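Local coordinates for AlyQ (PDB 7D29), which probably binds carbohydrate through an F5/8 type C (discoidin-like, CBM32-type) domain, as part of what its name suggests is an alginate lyase, at residues S33-A38 with W123-E128. Sequence-based numbering, arbitrary orientation. Where two conformers were deposited one is given.
With CA (calcium ion), chain B.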
loop_
_atom_site.group_PDB
_atom_site.type_symbol
_atom_site.label_atom_id
_atom_site.label_comp_id
_atom_site.label_asym_id
_atom_site.label_seq_id
_atom_site.Cartn_x
_atom_site.Cartn_y
_atom_site.Cartn_z
ATOM N N SER A 33 5.893 5.128 13.144
ATOM C CA SER A 33 6.580 4.269 14.140
ATOM C C SER A 33 5.824 2.961 14.348
ATOM O O SER A 33 6.334 2.124 15.098
ATOM C CB SER A 33 6.764 4.995 15.464
ATOM O OG SER A 33 7.788 5.960 15.338
ATOM N N THR A 34 4.652 2.792 13.733
ATOM C CA THR A 34 3.889 1.518 13.804
ATOM C C THR A 34 3.747 0.931 12.404
ATOM O O THR A 34 3.667 1.704 11.424
ATOM C CB THR A 34 2.503 1.719 14.399
ATOM O OG1 THR A 34 1.748 2.514 13.479
ATOM C CG2 THR A 34 2.558 2.389 15.762
ATOM N N ARG A 35 3.655 -0.368 12.318
ATOM C CA ARG A 35 3.653 -1.049 11.012
ATOM C C ARG A 35 2.725 -2.245 11.001
ATOM O O ARG A 35 2.374 -2.794 12.073
ATOM C CB ARG A 35 5.065 -1.534 10.650
ATOM C CG ARG A 35 5.562 -2.676 11.550
ATOM C CD ARG A 35 7.017 -2.994 11.296
ATOM N NE ARG A 35 7.461 -4.153 12.060
ATOM C CZ ARG A 35 8.118 -4.121 13.213
ATOM N NH1 ARG A 35 8.432 -2.967 13.795
ATOM N NH2 ARG A 35 8.451 -5.272 13.799
ATOM N N TRP A 36 2.357 -2.631 9.784
ATOM C CA TRP A 36 1.937 -4.015 9.451
ATOM C C TRP A 36 3.162 -4.820 9.042
ATOM O O TRP A 36 3.971 -4.306 8.270
ATOM C CB TRP A 36 0.902 -3.991 8.325
ATOM C CG TRP A 36 0.653 -5.327 7.704
ATOM C CD1 TRP A 36 0.038 -6.376 8.296
ATOM C CD2 TRP A 36 1.009 -5.759 6.374
ATOM N NE1 TRP A 36 0.037 -7.449 7.466
ATOM C CE2 TRP A 36 0.571 -7.096 6.254
ATOM C CE3 TRP A 36 1.691 -5.180 5.290
ATOM C CZ2 TRP A 36 0.714 -7.828 5.065
ATOM C CZ3 TRP A 36 1.783 -5.886 4.117
ATOM C CH2 TRP A 36 1.376 -7.220 4.029
ATOM N N SER A 37 3.303 -6.031 9.565
ATOM C CA SER A 37 4.355 -6.973 9.130
ATOM C C SER A 37 3.714 -8.325 8.814
ATOM O O SER A 37 2.919 -8.848 9.618
ATOM C CB SER A 37 5.486 -7.149 10.112
ATOM O OG SER A 37 6.201 -5.939 10.336
ATOM N N ALA A 38 4.149 -8.892 7.711
ATOM C CA ALA A 38 3.870 -10.295 7.350
ATOM C C ALA A 38 5.057 -10.821 6.580
ATOM O O ALA A 38 5.541 -10.179 5.613
ATOM C CB ALA A 38 2.601 -10.432 6.583
ATOM N N TRP A 123 10.619 -10.276 4.832
ATOM C CA TRP A 123 9.486 -9.549 5.459
ATOM C C TRP A 123 8.832 -8.548 4.498
ATOM O O TRP A 123 9.493 -7.963 3.647
ATOM C CB TRP A 123 9.889 -8.859 6.774
ATOM C CG TRP A 123 10.068 -9.860 7.878
ATOM C CD1 TRP A 123 11.191 -10.577 8.186
ATOM C CD2 TRP A 123 9.034 -10.329 8.743
ATOM N NE1 TRP A 123 10.947 -11.425 9.235
ATOM C CE2 TRP A 123 9.619 -11.299 9.596
ATOM C CE3 TRP A 123 7.679 -10.027 8.892
ATOM C CZ2 TRP A 123 8.869 -11.955 10.555
ATOM C CZ3 TRP A 123 6.961 -10.646 9.887
ATOM C CH2 TRP A 123 7.549 -11.608 10.707
ATOM N N ASN A 124 7.536 -8.336 4.712
ATOM C CA ASN A 124 6.799 -7.198 4.126
ATOM C C ASN A 124 6.337 -6.348 5.287
ATOM O O ASN A 124 5.475 -6.795 6.086
ATOM C CB ASN A 124 5.624 -7.669 3.296
ATOM C CG ASN A 124 6.057 -8.699 2.307
ATOM O OD1 ASN A 124 6.629 -8.379 1.276
ATOM N ND2 ASN A 124 5.813 -9.956 2.692
ATOM N N SER A 125 6.856 -5.118 5.369
ATOM C CA SER A 125 6.579 -4.235 6.515
ATOM C C SER A 125 6.301 -2.817 6.009
ATOM O O SER A 125 7.181 -2.197 5.449
ATOM C CB SER A 125 7.677 -4.231 7.521
ATOM O OG SER A 125 7.792 -5.505 8.144
ATOM N N ILE A 126 5.098 -2.363 6.282
ATOM C CA ILE A 126 4.549 -1.071 5.778
ATOM C C ILE A 126 4.112 -0.275 6.992
ATOM O O ILE A 126 3.290 -0.782 7.813
ATOM C CB ILE A 126 3.386 -1.310 4.781
ATOM C CG1 ILE A 126 3.896 -2.064 3.544
ATOM C CG2 ILE A 126 2.782 0.014 4.326
ATOM C CD1 ILE A 126 2.834 -2.411 2.559
ATOM N N THR A 127 4.539 0.992 7.083
ATOM C CA THR A 127 4.152 1.823 8.224
ATOM C C THR A 127 2.920 2.689 7.971
ATOM O O THR A 127 2.203 3.007 8.956
ATOM C CB THR A 127 5.323 2.718 8.620
ATOM O OG1 THR A 127 5.632 3.600 7.542
ATOM C CG2 THR A 127 6.525 1.915 9.026
ATOM N N GLU A 128 2.635 3.054 6.733
ATOM C CA GLU A 128 1.489 3.936 6.402
ATOM C C GLU A 128 1.106 3.713 4.945
ATOM O O GLU A 128 1.987 3.521 4.129
ATOM C CB GLU A 128 1.793 5.429 6.594
ATOM C CG GLU A 128 0.583 6.378 6.647
ATOM C CD GLU A 128 0.963 7.826 7.011
ATOM O OE1 GLU A 128 2.197 8.144 6.981
ATOM O OE2 GLU A 128 0.086 8.660 7.333
HETATM CA CA CA B . 1.624 3.244 11.154
#
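W36 and A38 face I126 and N124 as hydrogen-bonded pairs of two antiparallel strands whose directions differ by 171°, with S37 and S125 forming the non-hydrogen-bonded pair between them. On the face carrying these serines, S37 OG and S125 OG lie 2.7 Å apart in a hydrogen bond that either hydroxyl could donate. R35, in the loop just ahead of strand 36-38 and two residues before S37, reaches this serine: CG sits between the backbone N and the carbonyl carbon (chi1 68°), the chain then runs straight out, and NE donates to S37 OG at 2.8 Å, with that oxygen only 5° out of the guanidinium plane. A leucine here has no N-H to give, so S37 OG would probably lose this donor and its hydroxyl pair with S125 would be freer to turn. Farther along, W123 sets its six-membered ring obliquely against the partner strand, CE3 reaching 3.6 Å from A38 C and CZ3 coming against S37 CB.

The strands belong to the beta-sandwich of an F5/8 type C domain, and just beyond their paired residues T34 and T127 bind a calcium ion. T34 chelates it through O (2.6 Å) and OG1 (2.4 Å), while T127 O binds from segment 123-128 at 2.3 Å; N26 O, D29 OD1 and N31 O complete the site.

On the opposite face of the sheet, W36 and I126 lie side by side, CD1 of the isoleucine meeting CZ3 near the edge of the indole at 4.0 Å; the indole NE1 turns away to bond A18 O. N124 grips A38 O twice, its backbone N and its ND2 arriving from opposite sides of the carbonyl plane, the latter from 2.9 Å.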